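Long-range contacts in serine-rich Repeat Adhesion Glycoprotein (Srr1) (Streptococcus agalactiae, PDB 4MBO), which binds fibrinogen and probably serves as a surface adhesin through which the streptococcus attaches to its host: residues G10-S15 with V59-L64; P126-I131 with R174-K179; I131-S136 with L240-D245. One frame throughout, in Å; residues are numbered along the deposited sequence.

Interaction 1: residues G10-S15 with V59-L64; sequences GKDVSS and VFTVKL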
ATOM      1  N   GLY A  10       6.725  23.630 -24.240  1.00 80.68           N
ATOM      2  CA  GLY A  10       6.376  24.893 -23.615  1.00 72.78           C
ATOM      3  C   GLY A  10       5.124  24.740 -22.775  1.00 67.61           C
ATOM      4  O   GLY A  10       4.578  23.644 -22.672  1.00 62.93           O
ATOM      5  N   LYS A  11       4.693  25.838 -22.152  1.00 58.48           N
ATOM      6  CA  LYS A  11       3.465  25.873 -21.342  1.00 49.54           C
ATOM      7  C   LYS A  11       3.556  25.430 -19.870  1.00 44.19           C
ATOM      8  O   LYS A  11       2.516  25.495 -19.191  1.00 28.55           O
ATOM      9  CB  LYS A  11       2.339  25.111 -22.037  1.00 50.98           C
ATOM     10  CG  LYS A  11       1.899  25.737 -23.339  1.00 53.34           C
ATOM     11  CD  LYS A  11       1.465  24.669 -24.322  1.00 50.72           C
ATOM     12  CE  LYS A  11       0.549  25.248 -25.388  1.00 53.87           C
ATOM     13  NZ  LYS A  11       1.032  26.483 -26.062  1.00 55.17           N
ATOM     14  N   ASP A  12       4.732  24.945 -19.405  1.00 41.08           N
ATOM     15  CA  ASP A  12       4.935  24.651 -17.966  1.00 40.20           C
ATOM     16  C   ASP A  12       5.360  25.978 -17.314  1.00 42.64           C
ATOM     17  O   ASP A  12       6.467  26.489 -17.563  1.00 40.82           O
ATOM     18  CB  ASP A  12       5.960  23.528 -17.662  1.00 38.88           C
ATOM     19  CG  ASP A  12       6.091  23.247 -16.125  1.00 40.66           C
ATOM     20  OD1 ASP A  12       6.183  24.221 -15.372  1.00 39.26           O
ATOM     21  OD2 ASP A  12       6.076  22.080 -15.651  1.00 34.66           O
ATOM     22  N   VAL A  13       4.468  26.506 -16.479  1.00 39.27           N
ATOM     23  CA  VAL A  13       4.634  27.800 -15.798  1.00 39.22           C
ATOM     24  C   VAL A  13       5.269  27.737 -14.386  1.00 36.47           C
ATOM     25  O   VAL A  13       5.285  28.751 -13.674  1.00 33.88           O
ATOM     26  CB  VAL A  13       3.263  28.555 -15.728  1.00 38.85           C
ATOM     27  CG1 VAL A  13       2.214  27.840 -14.845  1.00 35.03           C
ATOM     28  CG2 VAL A  13       3.464  29.980 -15.259  1.00 46.27           C
ATOM     29  N   SER A  14       5.843  26.584 -14.004  1.00 29.43           N
ATOM     30  CA  SER A  14       6.440  26.426 -12.672  1.00 29.31           C
ATOM     31  C   SER A  14       7.518  27.460 -12.387  1.00 33.33           C
ATOM     32  O   SER A  14       7.746  27.821 -11.212  1.00 31.11           O
ATOM     33  CB  SER A  14       7.097  25.048 -12.514  1.00 29.05           C
ATOM     34  OG  SER A  14       6.198  23.958 -12.683  1.00 21.92           O
ATOM     35  N   SER A  15       8.223  27.882 -13.448  1.00 35.06           N
ATOM     36  CA  SER A  15       9.312  28.865 -13.304  1.00 37.34           C
ATOM     37  C   SER A  15       8.832  30.309 -13.066  1.00 38.13           C
ATOM     38  O   SER A  15       9.664  31.177 -12.740  1.00 39.12           O
ATOM     39  CB  SER A  15      10.260  28.811 -14.518  1.00 38.51           C
ATOM     40  OG  SER A  15       9.599  29.221 -15.702  1.00 40.66           O
ATOM     41  N   VAL A  59       0.400  24.472 -17.287  1.00 17.40           N
ATOM     42  CA  VAL A  59       0.608  23.536 -16.196  1.00 16.49           C
ATOM     43  C   VAL A  59       1.680  23.998 -15.231  1.00 17.39           C
ATOM     44  O   VAL A  59       2.469  24.893 -15.549  1.00 17.91           O
ATOM     45  CB  VAL A  59       1.017  22.134 -16.712  1.00 16.98           C
ATOM     46  CG1 VAL A  59      -0.060  21.541 -17.622  1.00 18.96           C
ATOM     47  CG2 VAL A  59       2.345  22.172 -17.440  1.00 18.50           C
ATOM     48  N   PHE A  60       1.683  23.409 -14.040  1.00 16.09           N
ATOM     49  CA  PHE A  60       2.820  23.537 -13.120  1.00 16.48           C
ATOM     50  C   PHE A  60       2.994  22.168 -12.508  1.00 16.50           C
ATOM     51  O   PHE A  60       2.061  21.354 -12.508  1.00 15.79           O
ATOM     52  CB  PHE A  60       2.711  24.674 -12.092  1.00 17.27           C
ATOM     53  CG  PHE A  60       1.696  24.460 -11.022  1.00 17.63           C
ATOM     54  CD1 PHE A  60       2.044  23.817  -9.831  1.00 16.98           C
ATOM     55  CD2 PHE A  60       0.395  24.888 -11.191  1.00 18.27           C
ATOM     56  CE1 PHE A  60       1.111  23.634  -8.831  1.00 18.17           C
ATOM     57  CE2 PHE A  60      -0.545  24.688 -10.193  1.00 17.62           C
ATOM     58  CZ  PHE A  60      -0.185  24.047  -9.012  1.00 17.90           C
ATOM     59  N   THR A  61       4.210  21.885 -12.024  1.00 16.27           N
ATOM     60  CA  THR A  61       4.549  20.552 -11.586  1.00 15.74           C
ATOM     61  C   THR A  61       5.170  20.538 -10.207  1.00 14.93           C
ATOM     62  O   THR A  61       6.160  21.243  -9.968  1.00 16.64           O
ATOM     63  CB  THR A  61       5.532  19.925 -12.606  1.00 18.27           C
ATOM     64  OG1 THR A  61       4.983  20.050 -13.941  1.00 19.56           O
ATOM     65  CG2 THR A  61       5.803  18.470 -12.335  1.00 19.24           C
ATOM     66  N   VAL A  62       4.618  19.713  -9.326  1.00 14.53           N
ATOM     67  CA  VAL A  62       5.234  19.437  -8.011  1.00 14.69           C
ATOM     68  C   VAL A  62       5.950  18.090  -8.147  1.00 15.22           C
ATOM     69  O   VAL A  62       5.327  17.078  -8.448  1.00 15.13           O
ATOM     70  CB  VAL A  62       4.205  19.407  -6.894  1.00 16.67           C
ATOM     71  CG1 VAL A  62       4.841  19.020  -5.571  1.00 16.80           C
ATOM     72  CG2 VAL A  62       3.510  20.747  -6.791  1.00 17.63           C
ATOM     73  N   LYS A  63       7.255  18.094  -7.966  1.00 13.39           N
ATOM     74  CA  LYS A  63       8.062  16.886  -8.145  1.00 14.59           C
ATOM     75  C   LYS A  63       8.294  16.185  -6.825  1.00 13.80           C
ATOM     76  O   LYS A  63       8.706  16.812  -5.867  1.00 15.94           O
ATOM     77  CB  LYS A  63       9.377  17.256  -8.792  1.00 17.06           C
ATOM     78  CG  LYS A  63       9.227  18.046 -10.087  1.00 20.56           C
ATOM     79  CD  LYS A  63      10.621  18.468 -10.542  1.00 26.28           C
ATOM     80  CE  LYS A  63      10.611  19.373 -11.733  1.00 33.97           C
ATOM     81  NZ  LYS A  63      12.044  19.580 -12.090  1.00 37.53           N
ATOM     82  N   LEU A  64       8.042  14.876  -6.774  1.00 12.86           N
ATOM     83  CA  LEU A  64       8.330  14.101  -5.581  1.00 12.89           C
ATOM     84  C   LEU A  64       9.521  13.161  -5.881  1.00 12.94           C
ATOM     85  O   LEU A  64       9.800  12.798  -7.015  1.00 13.42           O
ATOM     86  CB  LEU A  64       7.130  13.252  -5.151  1.00 13.56           C
ATOM     87  CG  LEU A  64       5.779  13.952  -5.039  1.00 13.75           C
ATOM     88  CD1 LEU A  64       4.718  12.928  -4.664  1.00 14.62           C
ATOM     89  CD2 LEU A  64       5.873  15.098  -4.051  1.00 15.70           C
TER
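Asp12 and Ser14 give the loop 10-15 a polar clasp on the start of strand 59-64, with the Thr61 hydroxyl held by Asp12 and its backbone N by Ser14. With CG anti to the backbone N (chi1 -178°), the Asp12 carboxylate reaches along the strand, and its OD2 accepts the hydroxyl of Thr61 OG1 at 2.9 Å, the two side chains crossing at about a right angle. The other oxygen serves its own loop: Asp12 OD1 takes Ser14 N at 2.8 Å, closing an Asx turn, and on its syn lone pair it takes Ser14 OG at 2.7 Å. That hydroxyl is used twice, because Ser14 OG also accepts from Thr61 N at 2.9 Å. A relay runs from strand amide through hydroxyl to carboxylate. Backbone atoms complete the pairing on either side of Asp12: Val59 N donates to Lys11 O at 3.0 Å, and Val13 N to Val59 O at 2.7 Å. Beyond Val13, Phe60 turns its ring away from the loop toward Phe49, Tyr104 and Trp106. Two backbone bonds from alternate loop residues to Val59 define a single parallel beta bridge, which, with the Asx turn, ties the N-terminal loop onto a strand of the Ig-like domain.

Interaction 2: residues P126-I131 with R174-K179; sequences PDQRII and RSRIMK
Gln128 presents its amide to the edge of the Arg176 guanidinium, the two planes standing 60° apart. Extended beyond CG (chi2 176°), the glutamine carries the amide across to strand 169-181. Seen from the arginine the bond is ideal: Gln128 OE1 lies in the guanidinium plane, 2.9 Å from Arg176 NH2, and the N-H...O line is nearly straight. Seen from the amide it is not, since the donor sits 51° above the carbonyl plane and misses the lone pairs. A water at the same guanidinium edge lies 2.7 Å from Gln128 OE1, to which it donates, and accepts from Arg176 NH1 at 3.1 Å. Gln128 NE2 donates to Met178 O at 2.9 Å, the bond lying in the Met178 carbonyl plane and in the glutamine's amide plane, so both ends of the amide are fixed. Arg129 NH2 and Lys179 NZ approach to 3.4 Å without bonding. Asp245 OD2 pairs with Lys179 and also accepts from Gln128 NE2; Arg129 NE is bridged to Asp127 OD1 at 2.9 Å, and Arg176 to Asp38. Residues 127-131 leave the end of strand 116-126 and meet strand 169-181, which pairs with strand 186-202, while Tyr314 of strand 309-316 packs on Arg176.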
ATOM      1  N   PRO A 126       5.506   7.167   1.877  1.00 13.70           N
ATOM      2  CA  PRO A 126       6.632   6.392   1.381  1.00 14.21           C
ATOM      3  C   PRO A 126       6.031   5.320   0.463  1.00 14.95           C
ATOM      4  O   PRO A 126       5.079   4.609   0.862  1.00 16.42           O
ATOM      5  CB  PRO A 126       7.222   5.769   2.654  1.00 14.41           C
ATOM      6  CG  PRO A 126       6.839   6.743   3.731  1.00 15.50           C
ATOM      7  CD  PRO A 126       5.451   7.151   3.348  1.00 14.93           C
ATOM      8  N   ASP A 127       6.532   5.208  -0.763  1.00 14.56           N
ATOM      9  CA  ASP A 127       5.920   4.334  -1.767  1.00 14.42           C
ATOM     10  C   ASP A 127       6.187   2.896  -1.411  1.00 14.48           C
ATOM     11  O   ASP A 127       7.342   2.457  -1.373  1.00 14.43           O
ATOM     12  CB  ASP A 127       6.433   4.719  -3.160  1.00 15.38           C
ATOM     13  CG  ASP A 127       5.815   3.939  -4.283  1.00 17.44           C
ATOM     14  OD1 ASP A 127       5.297   2.817  -4.083  1.00 17.33           O
ATOM     15  OD2 ASP A 127       5.845   4.458  -5.427  1.00 18.05           O
ATOM     16  N   GLN A 128       5.107   2.157  -1.169  1.00 13.62           N
ATOM     17  CA  GLN A 128       5.216   0.768  -0.711  1.00 13.91           C
ATOM     18  C   GLN A 128       5.818  -0.191  -1.706  1.00 14.51           C
ATOM     19  O   GLN A 128       6.182  -1.332  -1.336  1.00 15.50           O
ATOM     20  CB  GLN A 128       3.847   0.246  -0.198  1.00 14.32           C
ATOM     21  CG  GLN A 128       2.763   0.091  -1.266  1.00 15.05           C
ATOM     22  CD  GLN A 128       1.498  -0.518  -0.717  1.00 15.64           C
ATOM     23  OE1 GLN A 128       1.217  -0.429   0.498  1.00 16.69           O
ATOM     24  NE2 GLN A 128       0.709  -1.121  -1.590  1.00 16.01           N
ATOM     25  N   ARG A 129       5.879   0.226  -2.974  1.00 14.89           N
ATOM     26  CA  ARG A 129       6.490  -0.596  -4.017  1.00 16.24           C
ATOM     27  C   ARG A 129       8.003  -0.388  -4.087  1.00 17.75           C
ATOM     28  O   ARG A 129       8.703  -1.221  -4.653  1.00 19.95           O
ATOM     29  CB  ARG A 129       5.854  -0.233  -5.356  1.00 17.50           C
ATOM     30  CG  ARG A 129       4.399  -0.680  -5.460  1.00 18.52           C
ATOM     31  CD  ARG A 129       3.551   0.196  -6.369  1.00 19.87           C
ATOM     32  NE  ARG A 129       3.283   1.501  -5.718  1.00 19.80           N
ATOM     33  CZ  ARG A 129       2.163   2.205  -5.853  1.00 21.18           C
ATOM     34  NH1 ARG A 129       2.009   3.346  -5.177  1.00 21.94           N
ATOM     35  NH2 ARG A 129       1.188   1.773  -6.636  1.00 22.29           N
ATOM     36  N   ILE A 130       8.473   0.732  -3.548  1.00 16.77           N
ATOM     37  CA  ILE A 130       9.887   1.145  -3.574  1.00 16.58           C
ATOM     38  C   ILE A 130      10.542   0.849  -2.233  1.00 17.08           C
ATOM     39  O   ILE A 130      11.553   0.152  -2.191  1.00 19.45           O
ATOM     40  CB  ILE A 130      10.002   2.620  -3.939  1.00 17.15           C
ATOM     41  CG1 ILE A 130       9.331   2.884  -5.308  1.00 19.07           C
ATOM     42  CG2 ILE A 130      11.461   3.073  -3.949  1.00 17.59           C
ATOM     43  CD1 ILE A 130       9.973   2.135  -6.437  1.00 20.86           C
ATOM     44  N   ILE A 131       9.989   1.375  -1.143  1.00 14.62           N
ATOM     45  CA  ILE A 131      10.443   1.043   0.222  1.00 14.61           C
ATOM     46  C   ILE A 131       9.462  -0.044   0.643  1.00 15.14           C
ATOM     47  O   ILE A 131       8.537   0.194   1.409  1.00 16.36           O
ATOM     48  CB  ILE A 131      10.396   2.244   1.156  1.00 15.22           C
ATOM     49  CG1 ILE A 131      11.180   3.413   0.562  1.00 15.82           C
ATOM     50  CG2 ILE A 131      10.948   1.889   2.530  1.00 16.26           C
ATOM     51  CD1 ILE A 131      11.023   4.705   1.315  1.00 16.32           C
ATOM     52  N   ARG A 174       1.740 -14.011   7.885  1.00 13.56           N
ATOM     53  CA  ARG A 174       1.471 -12.562   7.893  1.00 14.47           C
ATOM     54  C   ARG A 174       0.487 -12.235   6.793  1.00 14.81           C
ATOM     55  O   ARG A 174       0.466 -12.913   5.777  1.00 16.66           O
ATOM     56  CB  ARG A 174       2.768 -11.751   7.747  1.00 14.55           C
ATOM     57  CG  ARG A 174       2.565 -10.253   7.822  1.00 15.97           C
ATOM     58  CD  ARG A 174       3.889  -9.496   7.888  1.00 16.68           C
ATOM     59  NE  ARG A 174       4.760  -9.850   6.765  1.00 19.18           N
ATOM     60  CZ  ARG A 174       5.993  -9.372   6.592  1.00 20.60           C
ATOM     61  NH1 ARG A 174       6.487  -8.482   7.449  1.00 21.68           N
ATOM     62  NH2 ARG A 174       6.731  -9.786   5.564  1.00 20.52           N
ATOM     63  N   SER A 175      -0.361 -11.227   6.979  1.00 14.46           N
ATOM     64  CA  SER A 175      -1.276 -10.823   5.931  1.00 13.99           C
ATOM     65  C   SER A 175      -1.401  -9.321   5.897  1.00 14.66           C
ATOM     66  O   SER A 175      -1.001  -8.679   6.835  1.00 14.96           O
ATOM     67  CB  SER A 175      -2.623 -11.471   6.119  1.00 14.63           C
ATOM     68  OG  SER A 175      -3.221 -10.994   7.331  1.00 15.37           O
ATOM     69  N   ARG A 176      -1.926  -8.791   4.807  1.00 14.16           N
ATOM     70  CA  ARG A 176      -2.056  -7.340   4.636  1.00 14.25           C
ATOM     71  C   ARG A 176      -3.061  -6.984   3.562  1.00 15.28           C
ATOM     72  O   ARG A 176      -3.113  -7.611   2.523  1.00 14.48           O
ATOM     73  CB  ARG A 176      -0.666  -6.805   4.249  1.00 14.95           C
ATOM     74  CG  ARG A 176      -0.501  -5.312   4.275  1.00 15.54           C
ATOM     75  CD  ARG A 176       0.968  -4.939   4.037  1.00 15.10           C
ATOM     76  NE  ARG A 176       1.100  -3.542   4.373  1.00 15.65           N
ATOM     77  CZ  ARG A 176       1.124  -2.545   3.513  1.00 16.13           C
ATOM     78  NH1 ARG A 176       1.134  -1.317   3.993  1.00 17.33           N
ATOM     79  NH2 ARG A 176       1.106  -2.743   2.200  1.00 15.64           N
ATOM     80  N   ILE A 177      -3.877  -5.944   3.801  1.00 15.72           N
ATOM     81  CA  ILE A 177      -4.683  -5.382   2.776  1.00 16.94           C
ATOM     82  C   ILE A 177      -3.720  -4.399   2.130  1.00 18.88           C
ATOM     83  O   ILE A 177      -3.290  -3.406   2.760  1.00 19.69           O
ATOM     84  CB  ILE A 177      -5.915  -4.660   3.338  1.00 19.96           C
ATOM     85  CG1 ILE A 177      -6.823  -5.690   4.000  1.00 20.95           C
ATOM     86  CG2 ILE A 177      -6.588  -3.902   2.232  1.00 20.63           C
ATOM     87  CD1 ILE A 177      -8.054  -5.141   4.684  1.00 25.09           C
ATOM     88  N   MET A 178      -3.287  -4.706   0.914  1.00 16.62           N
ATOM     89  CA  MET A 178      -2.255  -3.889   0.294  1.00 17.58           C
ATOM     90  C   MET A 178      -2.677  -3.102  -0.922  1.00 17.47           C
ATOM     91  O   MET A 178      -1.860  -2.416  -1.538  1.00 16.53           O
ATOM     92  CB  MET A 178      -1.011  -4.740   0.020  1.00 18.20           C
ATOM     93  CG  MET A 178      -1.272  -6.065  -0.653  1.00 18.83           C
ATOM     94  SD  MET A 178      -2.075  -5.908  -2.235  1.00 20.59           S
ATOM     95  CE  MET A 178      -0.762  -5.059  -3.191  1.00 19.87           C
ATOM     96  N   LYS A 179      -3.965  -3.157  -1.255  1.00 16.80           N
ATOM     97  CA  LYS A 179      -4.477  -2.404  -2.400  1.00 16.87           C
ATOM     98  C   LYS A 179      -5.961  -2.201  -2.287  1.00 18.51           C
ATOM     99  O   LYS A 179      -6.701  -3.138  -1.940  1.00 18.25           O
ATOM    100  CB  LYS A 179      -4.201  -3.124  -3.721  1.00 17.56           C
ATOM    101  CG  LYS A 179      -4.313  -2.260  -4.973  1.00 19.24           C
ATOM    102  CD  LYS A 179      -3.256  -1.154  -5.067  1.00 19.63           C
ATOM    103  CE  LYS A 179      -1.833  -1.698  -4.919  1.00 18.95           C
ATOM    104  NZ  LYS A 179      -0.807  -0.701  -5.331  1.00 21.01           N
TER
HETATM  105  O   HOH W   1       1.324   1.390   2.439  1.00 17.38           O

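Interaction 3: residues I131-S136 with L240-D245; sequences ISKTTS and LTDSMD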
ATOM      1  N   ILE A 131       9.989   1.375  -1.143  1.00 14.62           N
ATOM      2  CA  ILE A 131      10.443   1.043   0.222  1.00 14.61           C
ATOM      3  C   ILE A 131       9.462  -0.044   0.643  1.00 15.14           C
ATOM      4  O   ILE A 131       8.537   0.194   1.409  1.00 16.36           O
ATOM      5  CB  ILE A 131      10.396   2.244   1.156  1.00 15.22           C
ATOM      6  CG1 ILE A 131      11.180   3.413   0.562  1.00 15.82           C
ATOM      7  CG2 ILE A 131      10.948   1.889   2.530  1.00 16.26           C
ATOM      8  CD1 ILE A 131      11.023   4.705   1.315  1.00 16.32           C
ATOM      9  N   SER A 132       9.715  -1.244   0.135  1.00 15.94           N
ATOM     10  CA  SER A 132       8.824  -2.375   0.318  1.00 16.37           C
ATOM     11  C   SER A 132       9.125  -3.254   1.540  1.00 17.69           C
ATOM     12  O   SER A 132       8.415  -4.230   1.808  1.00 17.30           O
ATOM     13  CB  SER A 132       8.841  -3.188  -0.955  1.00 17.88           C
ATOM     14  OG  SER A 132      10.147  -3.673  -1.140  1.00 19.20           O
ATOM     15  N   LYS A 133      10.219  -2.948   2.236  1.00 17.25           N
ATOM     16  CA  LYS A 133      10.604  -3.641   3.453  1.00 17.55           C
ATOM     17  C   LYS A 133      10.895  -2.668   4.577  1.00 17.67           C
ATOM     18  O   LYS A 133      11.314  -1.527   4.352  1.00 17.89           O
ATOM     19  CB  LYS A 133      11.855  -4.511   3.218  1.00 19.88           C
ATOM     20  CG  LYS A 133      11.656  -5.671   2.269  1.00 23.47           C
ATOM     21  CD  LYS A 133      12.965  -6.424   2.044  1.00 28.55           C
ATOM     22  CE  LYS A 133      12.886  -7.447   0.933  1.00 35.03           C
ATOM     23  NZ  LYS A 133      14.181  -8.195   0.802  1.00 39.27           N
ATOM     24  N   THR A 134      10.740  -3.134   5.804  1.00 17.01           N
ATOM     25  CA  THR A 134      11.049  -2.323   6.977  1.00 17.76           C
ATOM     26  C   THR A 134      12.516  -1.884   6.917  1.00 17.85           C
ATOM     27  O   THR A 134      13.379  -2.659   6.530  1.00 18.23           O
ATOM     28  CB  THR A 134      10.821  -3.152   8.237  1.00 18.20           C
ATOM     29  OG1 THR A 134       9.410  -3.427   8.371  1.00 19.07           O
ATOM     30  CG2 THR A 134      11.313  -2.466   9.453  1.00 19.42           C
ATOM     31  N   THR A 135      12.782  -0.632   7.261  1.00 18.54           N
ATOM     32  CA  THR A 135      14.151  -0.124   7.197  1.00 19.41           C
ATOM     33  C   THR A 135      14.630   0.163   8.601  1.00 19.93           C
ATOM     34  O   THR A 135      13.880   0.691   9.418  1.00 21.50           O
ATOM     35  CB  THR A 135      14.266   1.165   6.342  1.00 19.03           C
ATOM     36  OG1 THR A 135      13.618   2.270   6.976  1.00 18.90           O
ATOM     37  CG2 THR A 135      13.657   0.951   4.946  1.00 19.56           C
ATOM     38  N   SER A 136      15.860  -0.215   8.894  1.00 22.13           N
ATOM     39  CA  SER A 136      16.454   0.116  10.206  1.00 23.61           C
ATOM     40  C   SER A 136      16.882   1.576  10.250  1.00 22.76           C
ATOM     41  O   SER A 136      16.917   2.199  11.321  1.00 24.18           O
ATOM     42  CB  SER A 136      17.679  -0.753  10.486  1.00 25.36           C
ATOM     43  OG  SER A 136      18.641  -0.542   9.456  1.00 28.78           O
ATOM     44  N   LEU A 240      10.329 -12.252  -0.828  1.00 19.39           N
ATOM     45  CA  LEU A 240       9.146 -11.607  -0.289  1.00 18.48           C
ATOM     46  C   LEU A 240       9.456 -10.218   0.278  1.00 18.48           C
ATOM     47  O   LEU A 240      10.502 -10.002   0.910  1.00 22.93           O
ATOM     48  CB  LEU A 240       8.534 -12.443   0.827  1.00 17.92           C
ATOM     49  CG  LEU A 240       8.053 -13.838   0.413  1.00 18.73           C
ATOM     50  CD1 LEU A 240       7.616 -14.566   1.672  1.00 20.08           C
ATOM     51  CD2 LEU A 240       6.925 -13.810  -0.599  1.00 19.44           C
ATOM     52  N   THR A 241       8.538  -9.292   0.048  1.00 18.53           N
ATOM     53  CA  THR A 241       8.628  -7.955   0.630  1.00 17.89           C
ATOM     54  C   THR A 241       7.701  -7.917   1.857  1.00 18.68           C
ATOM     55  O   THR A 241       6.935  -8.854   2.116  1.00 20.84           O
ATOM     56  CB  THR A 241       8.167  -6.878  -0.387  1.00 18.39           C
ATOM     57  OG1 THR A 241       6.774  -7.094  -0.703  1.00 19.65           O
ATOM     58  CG2 THR A 241       9.034  -6.916  -1.613  1.00 20.43           C
ATOM     59  N   ASP A 242       7.748  -6.834   2.622  1.00 17.28           N
ATOM     60  CA  ASP A 242       6.881  -6.659   3.763  1.00 16.55           C
ATOM     61  C   ASP A 242       5.576  -5.942   3.353  1.00 16.46           C
ATOM     62  O   ASP A 242       4.518  -6.134   3.961  1.00 16.72           O
ATOM     63  CB  ASP A 242       7.613  -5.868   4.858  1.00 17.34           C
ATOM     64  CG  ASP A 242       8.874  -6.579   5.396  1.00 18.58           C
ATOM     65  OD1 ASP A 242       8.892  -7.842   5.456  1.00 20.30           O
ATOM     66  OD2 ASP A 242       9.833  -5.874   5.754  1.00 19.36           O
ATOM     67  N   SER A 243       5.635  -5.079   2.327  1.00 16.24           N
ATOM     68  CA  SER A 243       4.406  -4.422   1.854  1.00 15.91           C
ATOM     69  C   SER A 243       3.521  -5.348   1.050  1.00 15.04           C
ATOM     70  O   SER A 243       2.329  -5.103   0.930  1.00 15.65           O
ATOM     71  CB  SER A 243       4.719  -3.228   0.952  1.00 16.65           C
ATOM     72  OG  SER A 243       5.261  -3.697  -0.264  1.00 15.90           O
ATOM     73  N   MET A 244       4.113  -6.406   0.492  1.00 15.77           N
ATOM     74  CA  MET A 244       3.419  -7.353  -0.343  1.00 15.39           C
ATOM     75  C   MET A 244       2.984  -6.774  -1.682  1.00 16.28           C
ATOM     76  O   MET A 244       2.287  -7.437  -2.434  1.00 17.13           O
ATOM     77  CB  MET A 244       2.249  -8.006   0.396  1.00 15.63           C
ATOM     78  CG  MET A 244       2.607  -8.467   1.778  1.00 15.67           C
ATOM     79  SD  MET A 244       1.360  -9.576   2.457  1.00 16.33           S
ATOM     80  CE  MET A 244       1.963  -9.732   4.127  1.00 16.24           C
ATOM     81  N   ASP A 245       3.418  -5.551  -1.995  1.00 16.07           N
ATOM     82  CA  ASP A 245       3.100  -4.943  -3.290  1.00 17.13           C
ATOM     83  C   ASP A 245       4.315  -5.111  -4.166  1.00 19.37           C
ATOM     84  O   ASP A 245       5.227  -4.288  -4.163  1.00 22.72           O
ATOM     85  CB  ASP A 245       2.745  -3.477  -3.143  1.00 17.48           C
ATOM     86  CG  ASP A 245       2.034  -2.918  -4.383  1.00 18.39           C
ATOM     87  OD1 ASP A 245       2.045  -3.615  -5.435  1.00 20.23           O
ATOM     88  OD2 ASP A 245       1.511  -1.786  -4.326  1.00 18.27           O
TER
HETATM   89  O   HOH W   2       8.741  -6.004   9.001  1.00 37.89           O
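Ser132 and the turn at Thr241-Ser243 form the close half of this contact. One carbonyl is gripped twice: Ser132 O accepts from Asp242 N at 2.8 Å, in the carbonyl plane, and from Ser243 N at 3.0 Å, tilted out of it. Set between its backbone N and carbonyl carbon (chi1 63°), Ser132 OG meets Thr241 CG2 at 3.5 Å. The turn is braced internally by Thr241 OG1, which accepts from Met244 N and also bonds Gln246, and by Ser243 OG, which accepts from Asp245 N and meets Gln128 O. Toward solvent the contact thins. Asp242 still reaches across, its OD2 accepting Thr134 N at 2.9 Å on the anti lone pair, but Thr134 OG1 engages a water at 2.7 Å and the Tyr158 backbone N instead. Lys133, extended beyond CG, runs past the turn; its CE lies 3.5 Å from Leu240 O, while Lys133 NZ stays 7.0 Å from Asp242 OD2. The charge partner of Asp242 is Arg174, bound through OD1, and a calcium ion lies about 5 Å from the Asp242 side chain. Three main-chain N-H groups thus carry the bonds between the loops, and the carboxylate, with an arginine and a cation close by, is probably held ionised.

In the fold
Interactions 2 and 3 act as neighbours, their centres about 7 Å apart, whereas interaction 1 lies in the outer part of the Ig-like domain, its centre about 30 Å from that of interaction 2 and 32 Å from that of interaction 3. Ile131 is common to the two neighbours: the loop that follows strand 116-126 sends its first part to strand 169-181 and its second to the turn at 240-245, so both join the Ig-like region to the C-terminal adhesin region. Interaction 2, buried, relies on an amide side chain that meets a guanidinium and a backbone carbonyl, among charged neighbours; interaction 3, partly open, depends mainly on backbone donors. Interaction 1, also partly buried, uses strand-like pairing and hydroxyl bonds.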